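Local coordinates for protein type I site-specific restriction-modification system, R (Restriction) subunit (Vibrio vulnificus, PDB 3H1T) that probably uses ATP to translocate DNA and helps cleave it, as a putative HsdR subunit of a type I restriction enzyme, here as a fragment of the full-length subunit, at residues Y54-G59 with E72-D77; I88-A93 with E112-K117; T257-A262 with R275-A280; Q217-L222 with L305-E310. All coordinates share one frame; numbering follows the deposited sequence.

Interaction 1: residues Y54-G59 with E72-D77; sequences YTFTDG and EQKRAD
Y54 and A76 form an antiparallel hydrogen-bonded pair: Y54 N donates to A76 O at 2.8 Å, and A76 N returns a bond to Y54 O at 2.9 Å. One step on, T55 faces R75 in a non-hydrogen-bonded pair, their side chains side by side and pointing the same way. R75 NH1 reaches T55 OG1 at 2.8 Å, but the bond is weak, bent to 119° at the hydrogen. The ladder then runs past the strand end, where F56 N binds K74 O at 3.1 Å. F56 CG sits between its backbone N and carbonyl carbon (chi1 57°), which lays the ring against K74. K74 CB stands over one ring face as a CH-pi contact, 4.0 Å from the centroid of the F56 ring. These are the edge strand 49-55 and its neighbour 75-81 in the mixed sheet of the N-terminal domain, probably the nuclease part of HsdR. Beyond F56, the K74 chain crosses T57 at a slant, with K74 CD 3.6 Å from T57 OG1. Its NZ forms a salt bridge to E72 OE2 at 2.8 Å and others to D367 and D368. Y181 meets the F56 ring edge-to-face, while L114 of helix 104-114 packs on both Y54 and F56.

Interaction 2: residues I88-A93 with E112-K117; sequences IAVVEA and EILGLK
I88-V90 and L114-K117 run at 107° to each other, and the backbones come closest at I88 and L116, whose CA atoms are 5.7 Å apart. No direct hydrogen bond joins them. Instead, a water donates to I88 O at 2.7 Å and accepts from K117 N at 2.9 Å, linking the two main chains. A classic bulge puts both I88 and A89 opposite L80 of strand 75-81. The helix side closes with a Schellman motif, G115 taking positive phi (69°) as the chain leaves the helix and turns toward the next strand. The contact thus lies inside a beta-alpha-beta unit of strand 86-93, helix 104-114 and strand 118-122, with V90 bonded through its backbone to F118 and Y120 on the neighbouring parallel strand. L116 lies across the start of strand 86-93. With CG anti to its carbonyl carbon (chi1 -49°) and the chain extended beyond, CD1 comes to 3.6 Å from A89 O and 3.9 Å from V90 CB, while L116 CB stays 3.9 Å from I88 O. V90 points toward L114 and L116, its CG2 branch approaching L114 CD1 more loosely at 4.4 Å. A111 from the preceding helical turn and A76 from strand 75-81 also pack on V90, and L79 on L116.

Interaction 3: residues T257-A262 with R275-A280; sequences TPFGDA and REIYFA
F259 and I277 cross at about a right angle, the isoleucine lying over one face of the phenyl ring. I277 CG1 is 3.9 Å from the centroid of the F259 ring and 19° off its normal, a CH-pi contact displaced toward the rim. I277 CG1 is anti to its own carbonyl carbon, which sets it over the ring, with I277 CD1 3.7 Å from F259 CD1. W220 of helix 211-224 meets the other face of the F259 ring edge-on, and W223 of the same helix is also edge-to-face with F259. Between the ring and the arginine, A262 O takes two backbone bonds, from E276 N at 2.8 Å in the carbonyl plane on a lone pair, and from I277 N at 2.6 Å, 46° above that plane. This pairing lies where strands 263-265 and 277-281 begin, parallel neighbours at one edge of the seven-stranded sheet of the first RecA-like domain, the family's probable ATP-binding part. A262 CB lies 4.0 Å from E276 CG, adding an apolar touch beside the shared carbonyl. R275 bends at chi2 (-85°) and brings its guanidinium over the loop, with D261 O 2.9 Å above the plane and toward the rim. R275 NE is 3.1 Å from D261 O, but the angle is too poor for a hydrogen bond. The D261 carboxylate stays apart, OD2 being 5.2 Å from R275 NH2.

Interaction 4: residues Q217-L222 with L305-E310; sequences QISWKL and LIIIDE
CD1 of L222 meets CD2 of L305 at 4.0 Å, where a helix packs on the parallel sheet of a RecA-like alpha/beta domain. Helix 217-222 lies antiparallel to strand 305-308, their axes 168° apart in direction and 10.6 Å apart at closest approach. Only alternate strand residues, L305 and I307, point to the helix, and the helix answers with I218, S219 and L222. L305 has CG anti to its backbone N (chi1 180°), which swings the isobutyl group up toward L222, and the two leucine side chains cross at about a right angle. I218 CG2 straddles the two strand side chains, 4.5 Å from both L305 CD2 and I307 CD1. Helix 211-224 begins on the last residues of the P-loop sequence, and strand 305-308 leads into D309 and E310, the start of a DExH (Walker B) sequence as in helicase superfamily 2. The E310 carboxylate is hydrogen-bonded to T338, H312 and A339. The five touching residues are all buried, and S219 is the polar one among them. Its hydroxyl is hydrogen-bonded to A215 O one turn back, and S219 OG lies 3.7 Å from the CD1 methyl of I307.

How the interactions relate
Interactions 1 and 2 come first along the chain and share the mixed N-terminal sheet, in which strands 75-81 and 86-93 are neighbours; their centres lie 13 Å apart. They meet where D77 OD2 approaches A93 N (2.7 Å, a probable hydrogen bond) and Y54 packs on L114. D77, E92 and K94 follow the D-ExK pattern of PD-(D/E)xK nucleases, consistent with a nuclease domain. Interactions 3 and 4, 12 Å apart, belong to the seven-stranded sheet of the first RecA-like domain. Segments 257-262 and 275-280 both fall between the two segments of interaction 4, and F259 touches W220 and S219. Centres of the two pairs lie about 26 to 35 Å apart.

Interaction 1: residues Y54-G59 with E72-D77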
loop_
_atom_site.group_PDB
_atom_site.type_symbol
_atom_site.label_atom_id
_atom_site.label_comp_id
_atom_site.label_asym_id
_atom_site.label_seq_id
_atom_site.Cartn_x
_atom_site.Cartn_y
_atom_site.Cartn_z
ATOM N N TYR A 54 -5.903 5.487 -21.232
ATOM C CA TYR A 54 -5.844 4.572 -20.096
ATOM C C TYR A 54 -5.798 5.411 -18.815
ATOM O O TYR A 54 -4.813 6.107 -18.552
ATOM C CB TYR A 54 -4.585 3.707 -20.201
ATOM C CG TYR A 54 -4.295 2.847 -18.994
ATOM C CD1 TYR A 54 -5.193 1.867 -18.580
ATOM C CD2 TYR A 54 -3.096 2.988 -18.287
ATOM C CE1 TYR A 54 -4.904 1.041 -17.493
ATOM C CE2 TYR A 54 -2.799 2.174 -17.205
ATOM C CZ TYR A 54 -3.705 1.203 -16.807
ATOM O OH TYR A 54 -3.424 0.410 -15.715
ATOM N N THR A 55 -6.881 5.379 -18.048
ATOM C CA THR A 55 -6.947 6.119 -16.797
ATOM C C THR A 55 -6.630 5.085 -15.735
ATOM O O THR A 55 -7.295 4.053 -15.651
ATOM C CB THR A 55 -8.351 6.707 -16.574
ATOM O OG1 THR A 55 -8.718 7.497 -17.709
ATOM C CG2 THR A 55 -8.366 7.604 -15.351
ATOM N N PHE A 56 -5.610 5.346 -14.930
ATOM C CA PHE A 56 -5.207 4.373 -13.929
ATOM C C PHE A 56 -5.051 4.940 -12.528
ATOM O O PHE A 56 -4.550 4.255 -11.638
ATOM C CB PHE A 56 -3.893 3.722 -14.362
ATOM C CG PHE A 56 -2.778 4.712 -14.603
ATOM C CD1 PHE A 56 -2.678 5.383 -15.817
ATOM C CD2 PHE A 56 -1.845 4.987 -13.605
ATOM C CE1 PHE A 56 -1.668 6.311 -16.033
ATOM C CE2 PHE A 56 -0.830 5.908 -13.810
ATOM C CZ PHE A 56 -0.738 6.576 -15.026
ATOM N N THR A 57 -5.461 6.188 -12.335
ATOM C CA THR A 57 -5.373 6.844 -11.032
ATOM C C THR A 57 -6.758 7.385 -10.663
ATOM O O THR A 57 -7.636 7.462 -11.520
ATOM C CB THR A 57 -4.322 7.966 -11.087
ATOM O OG1 THR A 57 -3.071 7.455 -10.615
ATOM C CG2 THR A 57 -4.740 9.166 -10.272
ATOM N N ASP A 58 -6.975 7.717 -9.391
ATOM C CA ASP A 58 -8.274 8.224 -8.959
ATOM C C ASP A 58 -8.311 9.713 -8.681
ATOM O O ASP A 58 -9.379 10.254 -8.419
ATOM C CB ASP A 58 -8.770 7.491 -7.712
ATOM C CG ASP A 58 -9.397 6.166 -8.036
ATOM O OD1 ASP A 58 -9.559 5.866 -9.245
ATOM O OD2 ASP A 58 -9.735 5.425 -7.095
ATOM N N GLY A 59 -7.161 10.377 -8.742
ATOM C CA GLY A 59 -7.145 11.808 -8.500
ATOM C C GLY A 59 -6.755 12.167 -7.078
ATOM O O GLY A 59 -7.418 11.786 -6.112
ATOM N N GLU A 72 -6.048 15.911 -10.311
ATOM C CA GLU A 72 -5.331 14.786 -10.900
ATOM C C GLU A 72 -6.071 13.896 -11.929
ATOM O O GLU A 72 -6.645 14.412 -12.867
ATOM C CB GLU A 72 -4.877 13.923 -9.706
ATOM C CG GLU A 72 -3.646 13.022 -9.926
ATOM C CD GLU A 72 -2.313 13.755 -9.861
ATOM O OE1 GLU A 72 -2.229 14.840 -9.241
ATOM O OE2 GLU A 72 -1.345 13.210 -10.437
ATOM N N GLN A 73 -5.980 12.570 -11.726
ATOM C CA GLN A 73 -6.556 11.527 -12.604
ATOM C C GLN A 73 -5.573 11.248 -13.739
ATOM O O GLN A 73 -5.723 11.775 -14.824
ATOM C CB GLN A 73 -7.912 11.952 -13.156
ATOM C CG GLN A 73 -9.123 11.457 -12.382
ATOM C CD GLN A 73 -9.466 10.033 -12.736
ATOM O OE1 GLN A 73 -10.605 9.712 -13.095
ATOM N NE2 GLN A 73 -8.477 9.167 -12.648
ATOM N N LYS A 74 -4.556 10.427 -13.475
ATOM C CA LYS A 74 -3.526 10.128 -14.473
ATOM C C LYS A 74 -4.030 9.275 -15.629
ATOM O O LYS A 74 -4.739 8.285 -15.423
ATOM C CB LYS A 74 -2.332 9.468 -13.785
ATOM C CG LYS A 74 -1.635 10.384 -12.785
ATOM C CD LYS A 74 -0.542 9.649 -12.035
ATOM C CE LYS A 74 0.356 10.605 -11.252
ATOM N NZ LYS A 74 -0.040 10.770 -9.819
ATOM N N ARG A 75 -3.617 9.637 -16.843
ATOM C CA ARG A 75 -4.088 8.976 -18.054
ATOM C C ARG A 75 -2.996 8.957 -19.127
ATOM O O ARG A 75 -2.274 9.940 -19.314
ATOM C CB ARG A 75 -5.302 9.784 -18.523
ATOM C CG ARG A 75 -6.250 9.213 -19.543
ATOM C CD ARG A 75 -7.246 10.317 -19.869
ATOM N NE ARG A 75 -7.333 11.315 -18.790
ATOM C CZ ARG A 75 -8.172 11.255 -17.750
ATOM N NH1 ARG A 75 -9.025 10.243 -17.628
ATOM N NH2 ARG A 75 -8.167 12.217 -16.830
ATOM N N ALA A 76 -2.864 7.829 -19.808
ATOM C CA ALA A 76 -1.889 7.701 -20.879
ATOM C C ALA A 76 -2.662 7.619 -22.200
ATOM O O ALA A 76 -3.701 6.967 -22.261
ATOM C CB ALA A 76 -1.041 6.443 -20.679
ATOM N N ASP A 77 -2.174 8.284 -23.242
ATOM C CA ASP A 77 -2.867 8.256 -24.528
ATOM C C ASP A 77 -3.170 6.829 -24.973
ATOM O O ASP A 77 -4.305 6.520 -25.324
ATOM C CB ASP A 77 -2.060 8.983 -25.599
ATOM C CG ASP A 77 -1.943 10.459 -25.322
ATOM O OD1 ASP A 77 -2.891 11.019 -24.740
ATOM O OD2 ASP A 77 -0.920 11.064 -25.694
#

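Interaction 2: residues I88-A93 with E112-K117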
loop_
_atom_site.group_PDB
_atom_site.type_symbol
_atom_site.label_atom_id
_atom_site.label_comp_id
_atom_site.label_asym_id
_atom_site.label_seq_id
_atom_site.Cartn_x
_atom_site.Cartn_y
_atom_site.Cartn_z
ATOM N N ILE A 88 2.552 -3.880 -21.840
ATOM C CA ILE A 88 3.946 -3.920 -22.207
ATOM C C ILE A 88 4.559 -2.617 -22.726
ATOM O O ILE A 88 5.765 -2.445 -22.650
ATOM C CB ILE A 88 4.196 -5.073 -23.233
ATOM C CG1 ILE A 88 5.710 -5.314 -23.391
ATOM C CG2 ILE A 88 3.523 -4.736 -24.558
ATOM C CD1 ILE A 88 6.071 -6.669 -23.985
ATOM N N ALA A 89 3.751 -1.695 -23.235
ATOM C CA ALA A 89 4.279 -0.414 -23.724
ATOM C C ALA A 89 3.303 0.751 -23.568
ATOM O O ALA A 89 2.125 0.566 -23.267
ATOM C CB ALA A 89 4.712 -0.528 -25.196
ATOM N N VAL A 90 3.796 1.960 -23.791
ATOM C CA VAL A 90 2.941 3.128 -23.665
ATOM C C VAL A 90 3.269 4.176 -24.731
ATOM O O VAL A 90 4.419 4.303 -25.153
ATOM C CB VAL A 90 3.061 3.716 -22.222
ATOM C CG1 VAL A 90 4.438 4.327 -21.998
ATOM C CG2 VAL A 90 1.941 4.706 -21.977
ATOM N N VAL A 91 2.255 4.911 -25.170
ATOM C CA VAL A 91 2.443 5.908 -26.211
ATOM C C VAL A 91 1.936 7.305 -25.864
ATOM O O VAL A 91 0.851 7.470 -25.315
ATOM C CB VAL A 91 1.709 5.483 -27.520
ATOM C CG1 VAL A 91 2.028 6.463 -28.654
ATOM C CG2 VAL A 91 2.118 4.077 -27.901
ATOM N N GLU A 92 2.721 8.315 -26.201
ATOM C CA GLU A 92 2.313 9.693 -25.983
ATOM C C GLU A 92 2.081 10.250 -27.388
ATOM O O GLU A 92 2.996 10.276 -28.207
ATOM C CB GLU A 92 3.413 10.490 -25.268
ATOM C CG GLU A 92 3.037 11.101 -23.913
ATOM C CD GLU A 92 1.832 12.039 -23.953
ATOM O OE1 GLU A 92 1.911 13.113 -24.588
ATOM O OE2 GLU A 92 0.802 11.693 -23.335
ATOM N N ALA A 93 0.864 10.680 -27.680
ATOM C CA ALA A 93 0.584 11.210 -29.004
ATOM C C ALA A 93 0.559 12.722 -28.935
ATOM O O ALA A 93 0.338 13.301 -27.874
ATOM C CB ALA A 93 -0.757 10.674 -29.521
ATOM N N GLU A 112 7.891 4.500 -16.705
ATOM C CA GLU A 112 8.495 4.318 -15.395
ATOM C C GLU A 112 7.410 4.137 -14.316
ATOM O O GLU A 112 7.543 3.279 -13.446
ATOM C CB GLU A 112 9.413 5.510 -15.085
ATOM C CG GLU A 112 10.732 5.461 -15.868
ATOM C CD GLU A 112 11.332 6.833 -16.180
ATOM O OE1 GLU A 112 10.973 7.814 -15.499
ATOM O OE2 GLU A 112 12.172 6.928 -17.101
ATOM N N ILE A 113 6.328 4.907 -14.372
ATOM C CA ILE A 113 5.265 4.766 -13.380
ATOM C C ILE A 113 4.474 3.454 -13.505
ATOM O O ILE A 113 4.084 2.868 -12.507
ATOM C CB ILE A 113 4.256 5.937 -13.479
ATOM C CG1 ILE A 113 4.865 7.211 -12.901
ATOM C CG2 ILE A 113 2.975 5.606 -12.721
ATOM C CD1 ILE A 113 4.044 8.460 -13.210
ATOM N N LEU A 114 4.237 3.013 -14.736
ATOM C CA LEU A 114 3.487 1.793 -14.999
ATOM C C LEU A 114 4.376 0.552 -15.052
ATOM O O LEU A 114 3.893 -0.548 -15.305
ATOM C CB LEU A 114 2.724 1.936 -16.314
ATOM C CG LEU A 114 1.688 3.054 -16.442
ATOM C CD1 LEU A 114 1.331 3.221 -17.902
ATOM C CD2 LEU A 114 0.448 2.741 -15.618
ATOM N N GLY A 115 5.670 0.724 -14.831
ATOM C CA GLY A 115 6.569 -0.414 -14.863
ATOM C C GLY A 115 6.799 -1.037 -16.226
ATOM O O GLY A 115 6.994 -2.255 -16.325
ATOM N N LEU A 116 6.789 -0.221 -17.275
ATOM C CA LEU A 116 6.969 -0.733 -18.632
ATOM C C LEU A 116 8.377 -0.484 -19.135
ATOM O O LEU A 116 9.063 0.420 -18.660
ATOM C CB LEU A 116 5.976 -0.081 -19.590
ATOM C CG LEU A 116 4.546 -0.128 -19.027
ATOM C CD1 LEU A 116 3.593 0.498 -20.018
ATOM C CD2 LEU A 116 4.119 -1.564 -18.705
ATOM N N LYS A 117 8.802 -1.303 -20.094
ATOM C CA LYS A 117 10.137 -1.225 -20.681
ATOM C C LYS A 117 10.161 -0.587 -22.063
ATOM O O LYS A 117 11.226 -0.474 -22.663
ATOM C CB LYS A 117 10.727 -2.633 -20.802
ATOM C CG LYS A 117 11.821 -2.981 -19.812
ATOM C CD LYS A 117 11.296 -3.087 -18.391
ATOM C CE LYS A 117 12.395 -3.551 -17.423
ATOM N NZ LYS A 117 12.850 -2.481 -16.489
HETATM O O HOH W 1 7.344 -3.742 -20.826
#

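Interaction 3: residues T257-A262 with R275-A280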
loop_
_atom_site.group_PDB
_atom_site.type_symbol
_atom_site.label_atom_id
_atom_site.label_comp_id
_atom_site.label_asym_id
_atom_site.label_seq_id
_atom_site.Cartn_x
_atom_site.Cartn_y
_atom_site.Cartn_z
ATOM N N THR A 257 -10.976 -17.677 -1.653
ATOM C CA THR A 257 -12.001 -18.677 -1.939
ATOM C C THR A 257 -11.816 -19.399 -3.282
ATOM O O THR A 257 -12.135 -20.583 -3.407
ATOM C CB THR A 257 -13.394 -18.027 -1.897
ATOM O OG1 THR A 257 -13.537 -17.327 -0.649
ATOM C CG2 THR A 257 -14.481 -19.104 -1.989
ATOM N N PRO A 258 -11.296 -18.694 -4.308
ATOM C CA PRO A 258 -11.062 -19.291 -5.627
ATOM C C PRO A 258 -10.209 -20.560 -5.581
ATOM O O PRO A 258 -10.192 -21.357 -6.527
ATOM C CB PRO A 258 -10.373 -18.166 -6.378
ATOM C CG PRO A 258 -11.133 -16.983 -5.898
ATOM C CD PRO A 258 -11.164 -17.226 -4.394
ATOM N N PHE A 259 -9.473 -20.720 -4.489
ATOM C CA PHE A 259 -8.597 -21.869 -4.292
ATOM C C PHE A 259 -9.342 -23.078 -3.726
ATOM O O PHE A 259 -9.138 -24.209 -4.180
ATOM C CB PHE A 259 -7.450 -21.490 -3.362
ATOM C CG PHE A 259 -6.304 -20.835 -4.060
ATOM C CD1 PHE A 259 -5.520 -21.560 -4.948
ATOM C CD2 PHE A 259 -5.981 -19.505 -3.809
ATOM C CE1 PHE A 259 -4.418 -20.974 -5.578
ATOM C CE2 PHE A 259 -4.879 -18.902 -4.435
ATOM C CZ PHE A 259 -4.094 -19.643 -5.320
ATOM N N GLY A 260 -10.193 -22.812 -2.738
ATOM C CA GLY A 260 -10.998 -23.828 -2.093
ATOM C C GLY A 260 -10.623 -25.288 -2.223
ATOM O O GLY A 260 -10.552 -25.852 -3.322
ATOM N N ASP A 261 -10.377 -25.895 -1.066
ATOM C CA ASP A 261 -10.055 -27.310 -0.957
ATOM C C ASP A 261 -8.639 -27.619 -1.353
ATOM O O ASP A 261 -8.180 -28.766 -1.244
ATOM C CB ASP A 261 -11.058 -28.117 -1.767
ATOM C CG ASP A 261 -12.479 -27.955 -1.234
ATOM O OD1 ASP A 261 -12.890 -26.797 -0.972
ATOM O OD2 ASP A 261 -13.178 -28.993 -1.070
ATOM N N ALA A 262 -7.949 -26.596 -1.833
ATOM C CA ALA A 262 -6.537 -26.709 -2.146
ATOM C C ALA A 262 -6.013 -26.021 -0.878
ATOM O O ALA A 262 -4.881 -26.209 -0.432
ATOM C CB ALA A 262 -6.217 -25.892 -3.393
ATOM N N ARG A 275 -2.925 -31.037 1.263
ATOM C CA ARG A 275 -3.430 -29.833 0.589
ATOM C C ARG A 275 -2.378 -29.142 -0.297
ATOM O O ARG A 275 -1.264 -29.653 -0.455
ATOM C CB ARG A 275 -3.981 -28.840 1.624
ATOM C CG ARG A 275 -5.325 -29.249 2.213
ATOM C CD ARG A 275 -6.478 -28.782 1.327
ATOM N NE ARG A 275 -7.779 -29.317 1.737
ATOM C CZ ARG A 275 -8.182 -30.562 1.492
ATOM N NH1 ARG A 275 -7.381 -31.401 0.842
ATOM N NH2 ARG A 275 -9.386 -30.970 1.887
ATOM N N GLU A 276 -2.731 -27.987 -0.873
ATOM C CA GLU A 276 -1.812 -27.245 -1.755
ATOM C C GLU A 276 -1.536 -25.799 -1.334
ATOM O O GLU A 276 -0.411 -25.313 -1.464
ATOM C CB GLU A 276 -2.340 -27.233 -3.187
ATOM C CG GLU A 276 -3.184 -28.439 -3.537
ATOM C CD GLU A 276 -3.095 -28.782 -5.002
ATOM O OE1 GLU A 276 -2.060 -28.424 -5.602
ATOM O OE2 GLU A 276 -4.033 -29.413 -5.542
ATOM N N ILE A 277 -2.562 -25.098 -0.865
ATOM C CA ILE A 277 -2.391 -23.718 -0.417
ATOM C C ILE A 277 -2.610 -23.608 1.089
ATOM O O ILE A 277 -3.737 -23.753 1.575
ATOM C CB ILE A 277 -3.372 -22.755 -1.149
ATOM C CG1 ILE A 277 -2.819 -22.393 -2.532
ATOM C CG2 ILE A 277 -3.581 -21.489 -0.330
ATOM C CD1 ILE A 277 -2.778 -23.557 -3.512
ATOM N N TYR A 278 -1.528 -23.332 1.816
ATOM C CA TYR A 278 -1.569 -23.223 3.278
ATOM C C TYR A 278 -1.500 -21.818 3.879
ATOM O O TYR A 278 -0.831 -20.930 3.344
ATOM C CB TYR A 278 -0.436 -24.044 3.889
ATOM C CG TYR A 278 -0.499 -25.514 3.563
ATOM C CD1 TYR A 278 -0.132 -25.985 2.303
ATOM C CD2 TYR A 278 -0.901 -26.441 4.523
ATOM C CE1 TYR A 278 -0.153 -27.347 2.011
ATOM C CE2 TYR A 278 -0.934 -27.808 4.240
ATOM C CZ TYR A 278 -0.554 -28.253 2.986
ATOM O OH TYR A 278 -0.555 -29.608 2.723
ATOM N N PHE A 279 -2.189 -21.635 5.003
ATOM C CA PHE A 279 -2.199 -20.362 5.718
ATOM C C PHE A 279 -1.782 -20.686 7.147
ATOM O O PHE A 279 -2.116 -21.750 7.664
ATOM C CB PHE A 279 -3.603 -19.750 5.740
ATOM C CG PHE A 279 -4.230 -19.596 4.382
ATOM C CD1 PHE A 279 -4.929 -20.650 3.796
ATOM C CD2 PHE A 279 -4.131 -18.391 3.691
ATOM C CE1 PHE A 279 -5.529 -20.504 2.536
ATOM C CE2 PHE A 279 -4.722 -18.227 2.435
ATOM C CZ PHE A 279 -5.425 -19.288 1.852
ATOM N N ALA A 280 -1.050 -19.785 7.788
ATOM C CA ALA A 280 -0.616 -20.021 9.157
ATOM C C ALA A 280 -0.224 -18.741 9.882
ATOM O O ALA A 280 0.370 -17.829 9.300
ATOM C CB ALA A 280 0.563 -21.009 9.163
#

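Interaction 4: residues Q217-L222 with L305-E310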
loop_
_atom_site.group_PDB
_atom_site.type_symbol
_atom_site.label_atom_id
_atom_site.label_comp_id
_atom_site.label_asym_id
_atom_site.label_seq_id
_atom_site.Cartn_x
_atom_site.Cartn_y
_atom_site.Cartn_z
ATOM N N GLN A 217 -2.805 -12.983 -6.229
ATOM C CA GLN A 217 -2.574 -13.137 -7.667
ATOM C C GLN A 217 -1.236 -13.790 -8.034
ATOM O O GLN A 217 -1.122 -14.425 -9.080
ATOM C CB GLN A 217 -2.729 -11.789 -8.386
ATOM C CG GLN A 217 -4.135 -11.170 -8.288
ATOM C CD GLN A 217 -5.181 -11.834 -9.195
ATOM O OE1 GLN A 217 -6.308 -11.355 -9.303
ATOM N NE2 GLN A 217 -4.812 -12.930 -9.840
ATOM N N ILE A 218 -0.222 -13.643 -7.188
ATOM C CA ILE A 218 1.057 -14.284 -7.476
ATOM C C ILE A 218 0.801 -15.790 -7.352
ATOM O O ILE A 218 1.161 -16.579 -8.228
ATOM C CB ILE A 218 2.144 -13.872 -6.448
ATOM C CG1 ILE A 218 2.495 -12.380 -6.604
ATOM C CG2 ILE A 218 3.395 -14.716 -6.651
ATOM C CD1 ILE A 218 3.408 -11.835 -5.499
ATOM N N SER A 219 0.152 -16.168 -6.251
ATOM C CA SER A 219 -0.186 -17.560 -5.966
ATOM C C SER A 219 -1.037 -18.141 -7.084
ATOM O O SER A 219 -0.752 -19.225 -7.590
ATOM C CB SER A 219 -0.967 -17.660 -4.655
ATOM O OG SER A 219 -0.331 -16.910 -3.638
ATOM N N TRP A 220 -2.082 -17.424 -7.473
ATOM C CA TRP A 220 -2.945 -17.920 -8.528
ATOM C C TRP A 220 -2.167 -18.100 -9.835
ATOM O O TRP A 220 -2.222 -19.168 -10.451
ATOM C CB TRP A 220 -4.138 -16.975 -8.718
ATOM C CG TRP A 220 -5.133 -17.463 -9.712
ATOM C CD1 TRP A 220 -5.268 -17.050 -11.003
ATOM C CD2 TRP A 220 -6.154 -18.446 -9.497
ATOM N NE1 TRP A 220 -6.309 -17.706 -11.605
ATOM C CE2 TRP A 220 -6.872 -18.570 -10.704
ATOM C CE3 TRP A 220 -6.529 -19.234 -8.400
ATOM C CZ2 TRP A 220 -7.955 -19.447 -10.850
ATOM C CZ3 TRP A 220 -7.608 -20.109 -8.544
ATOM C CH2 TRP A 220 -8.306 -20.206 -9.764
ATOM N N LYS A 221 -1.422 -17.078 -10.246
ATOM C CA LYS A 221 -0.647 -17.162 -11.480
ATOM C C LYS A 221 0.240 -18.408 -11.510
ATOM O O LYS A 221 0.149 -19.214 -12.438
ATOM C CB LYS A 221 0.213 -15.898 -11.679
ATOM C CG LYS A 221 -0.527 -14.722 -12.322
ATOM C CD LYS A 221 0.356 -13.487 -12.499
ATOM C CE LYS A 221 1.467 -13.691 -13.529
ATOM N NZ LYS A 221 0.978 -13.763 -14.930
ATOM N N LEU A 222 1.084 -18.573 -10.495
ATOM C CA LEU A 222 1.981 -19.723 -10.434
ATOM C C LEU A 222 1.263 -21.057 -10.212
ATOM O O LEU A 222 1.669 -22.074 -10.772
ATOM C CB LEU A 222 3.015 -19.512 -9.334
ATOM C CG LEU A 222 4.030 -18.392 -9.559
ATOM C CD1 LEU A 222 4.542 -17.899 -8.222
ATOM C CD2 LEU A 222 5.156 -18.897 -10.430
ATOM N N LEU A 305 6.901 -22.373 -2.582
ATOM C CA LEU A 305 6.833 -20.955 -2.310
ATOM C C LEU A 305 6.211 -20.620 -0.963
ATOM O O LEU A 305 5.290 -21.291 -0.493
ATOM C CB LEU A 305 6.009 -20.270 -3.398
ATOM C CG LEU A 305 5.847 -18.758 -3.247
ATOM C CD1 LEU A 305 7.202 -18.117 -3.465
ATOM C CD2 LEU A 305 4.833 -18.224 -4.261
ATOM N N ILE A 306 6.740 -19.564 -0.360
ATOM C CA ILE A 306 6.267 -19.053 0.909
ATOM C C ILE A 306 6.141 -17.538 0.781
ATOM O O ILE A 306 7.076 -16.871 0.327
ATOM C CB ILE A 306 7.265 -19.341 2.031
ATOM C CG1 ILE A 306 7.451 -20.856 2.201
ATOM C CG2 ILE A 306 6.788 -18.665 3.325
ATOM C CD1 ILE A 306 6.943 -21.400 3.510
ATOM N N ILE A 307 4.993 -16.996 1.176
ATOM C CA ILE A 307 4.768 -15.555 1.111
ATOM C C ILE A 307 4.492 -14.996 2.503
ATOM O O ILE A 307 3.582 -15.453 3.192
ATOM C CB ILE A 307 3.587 -15.236 0.148
ATOM C CG1 ILE A 307 4.005 -15.576 -1.290
ATOM C CG2 ILE A 307 3.197 -13.756 0.228
ATOM C CD1 ILE A 307 2.881 -15.573 -2.301
ATOM N N ILE A 308 5.281 -14.010 2.918
ATOM C CA ILE A 308 5.126 -13.419 4.244
ATOM C C ILE A 308 4.389 -12.086 4.226
ATOM O O ILE A 308 4.789 -11.152 3.528
ATOM C CB ILE A 308 6.497 -13.222 4.902
ATOM C CG1 ILE A 308 7.240 -14.559 4.904
ATOM C CG2 ILE A 308 6.326 -12.650 6.318
ATOM C CD1 ILE A 308 8.663 -14.458 5.313
ATOM N N ASP A 309 3.320 -12.012 5.015
ATOM C CA ASP A 309 2.481 -10.823 5.120
ATOM C C ASP A 309 3.286 -9.580 5.499
ATOM O O ASP A 309 3.147 -8.542 4.858
ATOM C CB ASP A 309 1.385 -11.068 6.159
ATOM C CG ASP A 309 0.213 -10.099 6.033
ATOM O OD1 ASP A 309 -0.573 -10.250 5.071
ATOM O OD2 ASP A 309 0.076 -9.193 6.897
ATOM N N GLU A 310 4.099 -9.678 6.552
ATOM C CA GLU A 310 4.956 -8.574 7.018
ATOM C C GLU A 310 6.257 -9.143 7.560
ATOM O O GLU A 310 6.255 -9.919 8.516
ATOM C CB GLU A 310 4.278 -7.749 8.123
ATOM C CG GLU A 310 5.213 -6.733 8.833
ATOM C CD GLU A 310 5.806 -5.670 7.901
ATOM O OE1 GLU A 310 5.038 -4.893 7.290
ATOM O OE2 GLU A 310 7.047 -5.603 7.784
#